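Local coordinates for eukaryotic translation initiation factor 4E type 5 (Leishmania major, PDB 7KCJ), which probably binds the 7-methylguanosine cap of mRNA and acts in the initiation of translation, at residues Q48-I53 and W60-S65; P88-Y93 and V138-A143; L113-A118 and E174-K179. All coordinates share one frame; numbering follows the deposited sequence.

The eIF4E fold, a curved antiparallel sheet backed by helices, is held here by contacts of very different span. From the N terminus, interaction 1 comes first and closes a short loop of six residues, folding helix 56-64 back on the edge strand 48-55. Only then does interaction 2 open, bringing the loop at 88-93 to strand 136-143 across 44 intervening residues. Interaction 3 crosses it, because 113-118 falls between the segments of interaction 2 while 174-179 follows both; it joins helices 108-121 and 165-178. Interactions 2 and 3 also touch, L139 and I141 packing on L113, V116 and L117, and W60 of interaction 1 rests on L117 and E114.

Interaction 1: Q48-I53 and W60-S65; sequences QKLDWI and WSTMNS
L50 begins the contact by reaching across from the strand to T62 on the helix. Its CG stands anti to its carbonyl carbon (chi1 -76°), and the CD2 branch meets the T62 CG2 methyl at 3.8 Å, the two side chains crossing at a slant. At D51 the link passes through solvent: a water donates to D51 O and to T62 OG1, 3.2 Å from each. L50 and D51 together face V20 of the neighbouring strand in a classic beta bulge. W52 leaves the backbone on the side away from the helix, its ring in cation-pi contact with K17 and edge-to-face with F19, and I53 comes back to T62. There the CG2 methyl, not the longer CG1 branch, lies 3.4 Å from T62 OG1. This methyl and the water both approach the hydroxyl from the strand side, about 70° apart, while its proton goes to E58 O one turn earlier, which would fix its rotation. S65 OG donates to T62 O at 2.7 Å, and S65 N reaches that oxygen from the same face of its plane. The arrangement is a strand followed at once by a helix folding back beside it, at the edge of the eIF4E sheet.

Interaction 2: P88-Y93 and V138-A143; sequences PSYEAY and VLRIAA
Apolar packing carries this contact, and V138 is its focus, since P88 packs on both of its methyls and Y93 on CG2. The proline ring crosses the valine obliquely: P88 CB lies 3.8 Å from V138 CG2, and P88 CG sits 4.0 Å from V138 CG1, so each branch has a ring carbon against it. V138 CG1 is anti to the backbone N (chi1 175°), which leaves CG2 beside that nitrogen and turned to the tyrosine.

Y93 meets the same methyl with its hydroxyl end. V138 CG2 lies near the plane of the ring, at its edge, only 3.2 Å from Y93 OH, a tight approach. One face of that ring is covered from within the loop by A92, whose CB stands 4.0 Å above the plane, over the centre of the Y93 ring. The 3-10 turn at 90-92, with A92 N bonded to S89 O, separates the proline from this tyrosine.

Together these residues place the loop after strand 77-82 against the side of the sheet turned away from helix 108-121, the concave side that holds the cap in the eIF4E family; a role for this loop in cap binding would be consistent with that position.

Polar groups come close without pairing across the contact. Y90 OH is 4.3 Å from R140 NH2, approaching the guanidinium obliquely. R140 NE instead forms a salt bridge with E156 on the adjoining strand, and the Y90 ring meets those of W158 and F193.

Interaction 3: L113-A118 and E174-K179; sequences LELVLA and EAMRAK
L115 projects from its helix straight at the facing one and ends in a fork that receives A175. Its CG is anti to the backbone N (chi1 172°), carrying both methyls outward past the helix surface. The A175 CB methyl then lies almost equally far from the two prongs, 3.7 Å from L115 CD2 and 3.8 Å from L115 CD1.

M176 approaches the same leucine from one flank, crossing it obliquely. Its chi1 (-64°) sets CG and the bend at chi2 (-82°) sets SD, so that both lie against a single leucine branch: L115 CD2 is 3.8 Å from M176 CG and also 3.8 Å from M176 SD. The methionine is buried, and it also touches L103 and Y186 of the sheet.

Helices 108-121 and 165-178 lie side by side on the convex, dorsal surface of the eIF4E fold, and this contact fills the seam between them near the end of the second. While L115 spans the seam, V116 beside it packs down on the strands at V155, V157 and I101.

K179, just past the helical residues, runs alongside the leucine in the opposite direction, an extended arm whose NZ ends near the root of L115, 4.0 Å from L115 CB. That NZ is held by a hydrogen bond to A111 O, one turn earlier on the facing helix. E114 OE1 stands 5.0 Å from K179 NZ, a separation at which the opposite charges may still attract without forming a direct pair.

Interaction 1: Q48-I53 and W60-S65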
loop_
_atom_site.group_PDB
_atom_site.type_symbol
_atom_site.label_atom_id
_atom_site.label_comp_id
_atom_site.label_asym_id
_atom_site.label_seq_id
_atom_site.Cartn_x
_atom_site.Cartn_y
_atom_site.Cartn_z
ATOM N N GLN A 48 -2.134 -2.790 15.013
ATOM C CA GLN A 48 -1.873 -4.164 15.390
ATOM C C GLN A 48 -0.668 -4.596 14.576
ATOM O O GLN A 48 -0.762 -4.673 13.360
ATOM C CB GLN A 48 -3.099 -5.036 15.069
ATOM C CG GLN A 48 -4.417 -4.445 15.581
ATOM C CD GLN A 48 -5.608 -5.370 15.390
ATOM O OE1 GLN A 48 -5.493 -6.473 14.833
ATOM N NE2 GLN A 48 -6.774 -4.947 15.834
ATOM N N LYS A 49 0.478 -4.807 15.229
ATOM C CA LYS A 49 1.697 -5.204 14.523
ATOM C C LYS A 49 1.674 -6.653 14.108
ATOM O O LYS A 49 1.228 -7.511 14.866
ATOM C CB LYS A 49 2.948 -4.969 15.377
ATOM C CG LYS A 49 3.196 -3.506 15.716
ATOM C CD LYS A 49 4.544 -3.322 16.394
ATOM C CE LYS A 49 4.859 -1.850 16.612
ATOM N NZ LYS A 49 6.318 -1.586 16.785
ATOM N N LEU A 50 2.178 -6.927 12.899
ATOM C CA LEU A 50 2.290 -8.303 12.444
ATOM C C LEU A 50 3.780 -8.652 12.632
ATOM O O LEU A 50 4.183 -8.813 13.776
ATOM C CB LEU A 50 1.717 -8.525 11.028
ATOM C CG LEU A 50 0.177 -8.575 10.903
ATOM C CD1 LEU A 50 -0.444 -7.178 10.916
ATOM C CD2 LEU A 50 -0.239 -9.353 9.621
ATOM N N ASP A 51 4.618 -8.644 11.583
ATOM C CA ASP A 51 6.038 -8.966 11.708
ATOM C C ASP A 51 6.799 -8.555 10.420
ATOM O O ASP A 51 6.184 -8.126 9.438
ATOM C CB ASP A 51 6.182 -10.481 11.933
ATOM C CG ASP A 51 7.432 -10.912 12.673
ATOM O OD1 ASP A 51 8.331 -10.051 12.891
ATOM O OD2 ASP A 51 7.508 -12.103 13.051
ATOM N N TRP A 52 8.128 -8.705 10.425
ATOM C CA TRP A 52 8.965 -8.427 9.271
ATOM C C TRP A 52 8.756 -9.484 8.203
ATOM O O TRP A 52 8.588 -10.660 8.528
ATOM C CB TRP A 52 10.447 -8.524 9.671
ATOM C CG TRP A 52 10.911 -7.492 10.644
ATOM C CD1 TRP A 52 11.208 -7.678 11.965
ATOM C CD2 TRP A 52 11.164 -6.107 10.361
ATOM N NE1 TRP A 52 11.622 -6.488 12.526
ATOM C CE2 TRP A 52 11.602 -5.507 11.563
ATOM C CE3 TRP A 52 11.026 -5.308 9.217
ATOM C CZ2 TRP A 52 11.956 -4.160 11.634
ATOM C CZ3 TRP A 52 11.368 -3.972 9.288
ATOM C CH2 TRP A 52 11.852 -3.415 10.476
ATOM N N ILE A 53 8.878 -9.091 6.935
ATOM C CA ILE A 53 8.849 -10.021 5.828
ATOM C C ILE A 53 10.101 -9.766 4.957
ATOM O O ILE A 53 10.467 -8.616 4.705
ATOM C CB ILE A 53 7.525 -9.999 5.020
ATOM C CG1 ILE A 53 7.210 -8.581 4.429
ATOM C CG2 ILE A 53 6.359 -10.565 5.851
ATOM C CD1 ILE A 53 5.971 -8.541 3.521
ATOM N N TRP A 60 3.214 -13.678 0.943
ATOM C CA TRP A 60 1.943 -14.339 0.661
ATOM C C TRP A 60 1.410 -15.125 1.876
ATOM O O TRP A 60 0.189 -15.214 2.025
ATOM C CB TRP A 60 2.006 -15.163 -0.622
ATOM C CG TRP A 60 2.246 -14.325 -1.857
ATOM C CD1 TRP A 60 3.284 -14.447 -2.731
ATOM C CD2 TRP A 60 1.439 -13.230 -2.344
ATOM N NE1 TRP A 60 3.158 -13.526 -3.749
ATOM C CE2 TRP A 60 2.047 -12.751 -3.520
ATOM C CE3 TRP A 60 0.227 -12.656 -1.937
ATOM C CZ2 TRP A 60 1.513 -11.701 -4.263
ATOM C CZ3 TRP A 60 -0.306 -11.622 -2.681
ATOM C CH2 TRP A 60 0.342 -11.145 -3.818
ATOM N N SER A 61 2.298 -15.609 2.778
ATOM C CA SER A 61 1.840 -16.261 4.017
ATOM C C SER A 61 1.170 -15.225 4.910
ATOM O O SER A 61 0.167 -15.539 5.542
ATOM C CB SER A 61 2.994 -16.907 4.769
ATOM O OG SER A 61 3.569 -17.958 4.015
ATOM N N THR A 62 1.723 -13.986 4.969
ATOM C CA THR A 62 1.144 -12.879 5.735
ATOM C C THR A 62 -0.236 -12.523 5.163
ATOM O O THR A 62 -1.197 -12.397 5.919
ATOM C CB THR A 62 2.102 -11.661 5.742
ATOM O OG1 THR A 62 3.333 -12.058 6.335
ATOM C CG2 THR A 62 1.541 -10.467 6.509
ATOM N N MET A 63 -0.342 -12.393 3.831
ATOM C CA MET A 63 -1.601 -12.061 3.162
ATOM C C MET A 63 -2.650 -13.145 3.358
ATOM O O MET A 63 -3.830 -12.823 3.492
ATOM C CB MET A 63 -1.390 -11.856 1.659
ATOM C CG MET A 63 -0.420 -10.737 1.310
ATOM S SD MET A 63 -0.870 -9.115 1.982
ATOM C CE MET A 63 -2.378 -8.854 1.164
ATOM N N ASN A 64 -2.238 -14.431 3.347
ATOM C CA ASN A 64 -3.145 -15.584 3.517
ATOM C C ASN A 64 -3.641 -15.730 4.946
ATOM O O ASN A 64 -4.672 -16.358 5.150
ATOM C CB ASN A 64 -2.502 -16.897 3.012
ATOM C CG ASN A 64 -3.192 -18.231 3.341
ATOM O OD1 ASN A 64 -3.026 -18.827 4.434
ATOM N ND2 ASN A 64 -3.969 -18.765 2.397
ATOM N N SER A 65 -2.938 -15.153 5.940
ATOM C CA SER A 65 -3.401 -15.216 7.334
ATOM C C SER A 65 -4.562 -14.219 7.620
ATOM O O SER A 65 -5.155 -14.245 8.701
ATOM C CB SER A 65 -2.247 -14.910 8.283
ATOM O OG SER A 65 -1.927 -13.525 8.264
HETATM O O HOH W 1 4.070 -10.521 9.008
#

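Interaction 2: P88-Y93 and V138-A143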
loop_
_atom_site.group_PDB
_atom_site.type_symbol
_atom_site.label_atom_id
_atom_site.label_comp_id
_atom_site.label_asym_id
_atom_site.label_seq_id
_atom_site.Cartn_x
_atom_site.Cartn_y
_atom_site.Cartn_z
ATOM N N PRO A 88 4.412 4.611 9.919
ATOM C CA PRO A 88 5.091 5.535 8.984
ATOM C C PRO A 88 4.412 6.898 8.918
ATOM O O PRO A 88 3.205 7.004 9.097
ATOM C CB PRO A 88 5.043 4.798 7.649
ATOM C CG PRO A 88 3.851 3.907 7.757
ATOM C CD PRO A 88 3.663 3.550 9.213
ATOM N N SER A 89 5.200 7.940 8.700
ATOM C CA SER A 89 4.722 9.311 8.656
ATOM C C SER A 89 5.112 9.998 7.346
ATOM O O SER A 89 6.196 9.738 6.833
ATOM C CB SER A 89 5.331 10.068 9.836
ATOM O OG SER A 89 5.060 11.456 9.805
ATOM N N TYR A 90 4.261 10.940 6.868
ATOM C CA TYR A 90 4.502 11.779 5.668
ATOM C C TYR A 90 5.790 12.607 5.828
ATOM O O TYR A 90 6.456 12.936 4.857
ATOM C CB TYR A 90 3.367 12.822 5.489
ATOM C CG TYR A 90 2.049 12.311 4.953
ATOM C CD1 TYR A 90 2.004 11.270 4.039
ATOM C CD2 TYR A 90 0.850 12.905 5.318
ATOM C CE1 TYR A 90 0.800 10.833 3.501
ATOM C CE2 TYR A 90 -0.363 12.451 4.816
ATOM C CZ TYR A 90 -0.385 11.412 3.908
ATOM O OH TYR A 90 -1.578 10.948 3.399
ATOM N N GLU A 91 6.067 13.012 7.060
ATOM C CA GLU A 91 7.173 13.844 7.518
ATOM C C GLU A 91 8.532 13.215 7.249
ATOM O O GLU A 91 9.509 13.939 7.220
ATOM C CB GLU A 91 6.996 14.082 9.027
ATOM C CG GLU A 91 7.526 15.395 9.554
ATOM C CD GLU A 91 7.266 15.605 11.037
ATOM O OE1 GLU A 91 6.324 14.975 11.573
ATOM O OE2 GLU A 91 8.001 16.406 11.661
ATOM N N ALA A 92 8.608 11.887 7.066
ATOM C CA ALA A 92 9.850 11.183 6.772
ATOM C C ALA A 92 10.404 11.524 5.394
ATOM O O ALA A 92 11.573 11.254 5.137
ATOM C CB ALA A 92 9.625 9.687 6.864
ATOM N N TYR A 93 9.575 12.080 4.493
ATOM C CA TYR A 93 10.028 12.399 3.143
ATOM C C TYR A 93 9.783 13.853 2.820
ATOM O O TYR A 93 8.757 14.182 2.227
ATOM C CB TYR A 93 9.352 11.505 2.077
ATOM C CG TYR A 93 9.193 10.075 2.513
ATOM C CD1 TYR A 93 10.287 9.231 2.596
ATOM C CD2 TYR A 93 7.971 9.602 2.953
ATOM C CE1 TYR A 93 10.156 7.929 3.045
ATOM C CE2 TYR A 93 7.821 8.296 3.390
ATOM C CZ TYR A 93 8.917 7.459 3.431
ATOM O OH TYR A 93 8.790 6.189 3.927
ATOM N N VAL A 138 7.003 2.995 1.339
ATOM C CA VAL A 138 5.819 2.664 2.123
ATOM C C VAL A 138 4.698 2.284 1.167
ATOM O O VAL A 138 4.471 2.966 0.149
ATOM C CB VAL A 138 5.344 3.774 3.110
ATOM C CG1 VAL A 138 4.038 3.382 3.790
ATOM C CG2 VAL A 138 6.396 4.092 4.169
ATOM N N LEU A 139 3.969 1.235 1.511
ATOM C CA LEU A 139 2.837 0.784 0.740
ATOM C C LEU A 139 1.664 0.668 1.707
ATOM O O LEU A 139 1.793 0.022 2.740
ATOM C CB LEU A 139 3.176 -0.582 0.155
ATOM C CG LEU A 139 2.369 -1.079 -1.017
ATOM C CD1 LEU A 139 2.491 -0.152 -2.202
ATOM C CD2 LEU A 139 2.896 -2.440 -1.424
ATOM N N ARG A 140 0.536 1.330 1.405
ATOM C CA ARG A 140 -0.643 1.295 2.255
ATOM C C ARG A 140 -1.817 0.770 1.443
ATOM O O ARG A 140 -2.106 1.287 0.379
ATOM C CB ARG A 140 -0.946 2.685 2.824
ATOM C CG ARG A 140 0.302 3.440 3.277
ATOM C CD ARG A 140 0.089 4.179 4.564
ATOM N NE ARG A 140 -0.767 5.342 4.382
ATOM C CZ ARG A 140 -1.413 5.960 5.365
ATOM N NH1 ARG A 140 -1.325 5.511 6.612
ATOM N NH2 ARG A 140 -2.153 7.032 5.110
ATOM N N ILE A 141 -2.460 -0.290 1.906
ATOM C CA ILE A 141 -3.589 -0.895 1.203
ATOM C C ILE A 141 -4.875 -0.673 1.989
ATOM O O ILE A 141 -4.935 -1.030 3.160
ATOM C CB ILE A 141 -3.321 -2.374 0.890
ATOM C CG1 ILE A 141 -1.949 -2.577 0.250
ATOM C CG2 ILE A 141 -4.388 -2.933 0.003
ATOM C CD1 ILE A 141 -1.580 -4.086 0.130
ATOM N N ALA A 142 -5.845 0.036 1.396
ATOM C CA ALA A 142 -7.097 0.352 2.071
ATOM C C ALA A 142 -8.311 -0.288 1.430
ATOM O O ALA A 142 -8.581 -0.033 0.254
ATOM C CB ALA A 142 -7.292 1.853 2.121
ATOM N N ALA A 143 -9.088 -1.053 2.202
ATOM C CA ALA A 143 -10.333 -1.638 1.683
ATOM C C ALA A 143 -11.356 -0.512 1.510
ATOM O O ALA A 143 -11.641 0.217 2.472
ATOM C CB ALA A 143 -10.889 -2.654 2.672
#

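Interaction 3: L113-A118 and E174-K179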
loop_
_atom_site.group_PDB
_atom_site.type_symbol
_atom_site.label_atom_id
_atom_site.label_comp_id
_atom_site.label_asym_id
_atom_site.label_seq_id
_atom_site.Cartn_x
_atom_site.Cartn_y
_atom_site.Cartn_z
ATOM N N LEU A 113 -2.920 -5.584 -7.659
ATOM C CA LEU A 113 -2.307 -5.656 -6.329
ATOM C C LEU A 113 -0.966 -6.406 -6.414
ATOM O O LEU A 113 0.041 -5.944 -5.873
ATOM C CB LEU A 113 -3.247 -6.359 -5.330
ATOM C CG LEU A 113 -2.771 -6.413 -3.859
ATOM C CD1 LEU A 113 -2.374 -5.035 -3.316
ATOM C CD2 LEU A 113 -3.851 -6.963 -2.967
ATOM N N GLU A 114 -0.941 -7.526 -7.156
ATOM C CA GLU A 114 0.274 -8.315 -7.349
ATOM C C GLU A 114 1.354 -7.502 -8.019
ATOM O O GLU A 114 2.499 -7.533 -7.572
ATOM C CB GLU A 114 0.001 -9.570 -8.190
ATOM C CG GLU A 114 -0.875 -10.587 -7.489
ATOM C CD GLU A 114 -1.249 -11.763 -8.365
ATOM O OE1 GLU A 114 -0.391 -12.218 -9.157
ATOM O OE2 GLU A 114 -2.404 -12.230 -8.259
ATOM N N LEU A 115 0.990 -6.744 -9.064
ATOM C CA LEU A 115 1.948 -5.915 -9.771
ATOM C C LEU A 115 2.558 -4.855 -8.863
ATOM O O LEU A 115 3.778 -4.714 -8.845
ATOM C CB LEU A 115 1.296 -5.282 -11.007
ATOM C CG LEU A 115 2.148 -4.237 -11.741
ATOM C CD1 LEU A 115 3.196 -4.906 -12.618
ATOM C CD2 LEU A 115 1.286 -3.314 -12.534
ATOM N N VAL A 116 1.721 -4.114 -8.109
ATOM C CA VAL A 116 2.210 -3.052 -7.231
ATOM C C VAL A 116 3.109 -3.619 -6.135
ATOM O O VAL A 116 4.208 -3.100 -5.904
ATOM C CB VAL A 116 1.061 -2.192 -6.660
ATOM C CG1 VAL A 116 1.617 -1.102 -5.757
ATOM C CG2 VAL A 116 0.249 -1.554 -7.781
ATOM N N LEU A 117 2.682 -4.744 -5.506
ATOM C CA LEU A 117 3.490 -5.396 -4.465
ATOM C C LEU A 117 4.874 -5.786 -5.029
ATOM O O LEU A 117 5.887 -5.503 -4.404
ATOM C CB LEU A 117 2.786 -6.647 -3.903
ATOM C CG LEU A 117 1.576 -6.406 -2.984
ATOM C CD1 LEU A 117 0.904 -7.700 -2.610
ATOM C CD2 LEU A 117 1.949 -5.631 -1.714
ATOM N N ALA A 118 4.906 -6.317 -6.255
ATOM C CA ALA A 118 6.154 -6.705 -6.913
ATOM C C ALA A 118 7.034 -5.515 -7.291
ATOM O O ALA A 118 8.223 -5.532 -6.973
ATOM C CB ALA A 118 5.872 -7.570 -8.130
ATOM N N GLU A 174 1.779 1.358 -18.092
ATOM C CA GLU A 174 2.108 0.495 -19.227
ATOM C C GLU A 174 1.963 -0.989 -18.835
ATOM O O GLU A 174 1.481 -1.769 -19.657
ATOM C CB GLU A 174 3.504 0.796 -19.772
ATOM C CG GLU A 174 3.589 2.147 -20.437
ATOM C CD GLU A 174 4.866 2.333 -21.234
ATOM O OE1 GLU A 174 5.925 1.840 -20.784
ATOM O OE2 GLU A 174 4.804 2.964 -22.313
ATOM N N ALA A 175 2.294 -1.358 -17.562
ATOM C CA ALA A 175 2.185 -2.748 -17.097
ATOM C C ALA A 175 0.734 -3.219 -16.905
ATOM O O ALA A 175 0.433 -4.380 -17.176
ATOM C CB ALA A 175 2.978 -2.966 -15.820
ATOM N N MET A 176 -0.153 -2.323 -16.447
ATOM C CA MET A 176 -1.563 -2.638 -16.270
ATOM C C MET A 176 -2.249 -2.823 -17.634
ATOM O O MET A 176 -3.078 -3.732 -17.780
ATOM C CB MET A 176 -2.242 -1.545 -15.431
ATOM C CG MET A 176 -1.695 -1.459 -14.001
ATOM S SD MET A 176 -2.458 -2.715 -12.943
ATOM C CE MET A 176 -4.015 -1.932 -12.555
ATOM N N ARG A 177 -1.871 -2.015 -18.646
ATOM C CA ARG A 177 -2.417 -2.192 -19.985
ATOM C C ARG A 177 -1.915 -3.519 -20.555
ATOM O O ARG A 177 -2.697 -4.261 -21.126
ATOM C CB ARG A 177 -1.989 -1.043 -20.936
ATOM C CG ARG A 177 -2.679 0.278 -20.649
ATOM C CD ARG A 177 -2.503 1.294 -21.756
ATOM N NE ARG A 177 -1.248 2.041 -21.692
ATOM C CZ ARG A 177 -1.064 3.167 -21.012
ATOM N NH1 ARG A 177 -2.050 3.686 -20.297
ATOM N NH2 ARG A 177 0.120 3.761 -21.014
ATOM N N ALA A 178 -0.621 -3.830 -20.388
ATOM C CA ALA A 178 -0.064 -5.095 -20.884
ATOM C C ALA A 178 -0.703 -6.328 -20.233
ATOM O O ALA A 178 -0.690 -7.407 -20.827
ATOM C CB ALA A 178 1.444 -5.122 -20.715
ATOM N N LYS A 179 -1.342 -6.152 -19.063
ATOM C CA LYS A 179 -2.077 -7.244 -18.430
ATOM C C LYS A 179 -3.491 -7.469 -19.054
ATOM O O LYS A 179 -4.214 -8.358 -18.618
ATOM C CB LYS A 179 -2.161 -7.032 -16.902
ATOM C CG LYS A 179 -0.852 -7.355 -16.177
ATOM C CD LYS A 179 -1.034 -7.456 -14.655
ATOM C CE LYS A 179 -0.038 -8.411 -14.042
ATOM N NZ LYS A 179 -0.286 -8.646 -12.592
#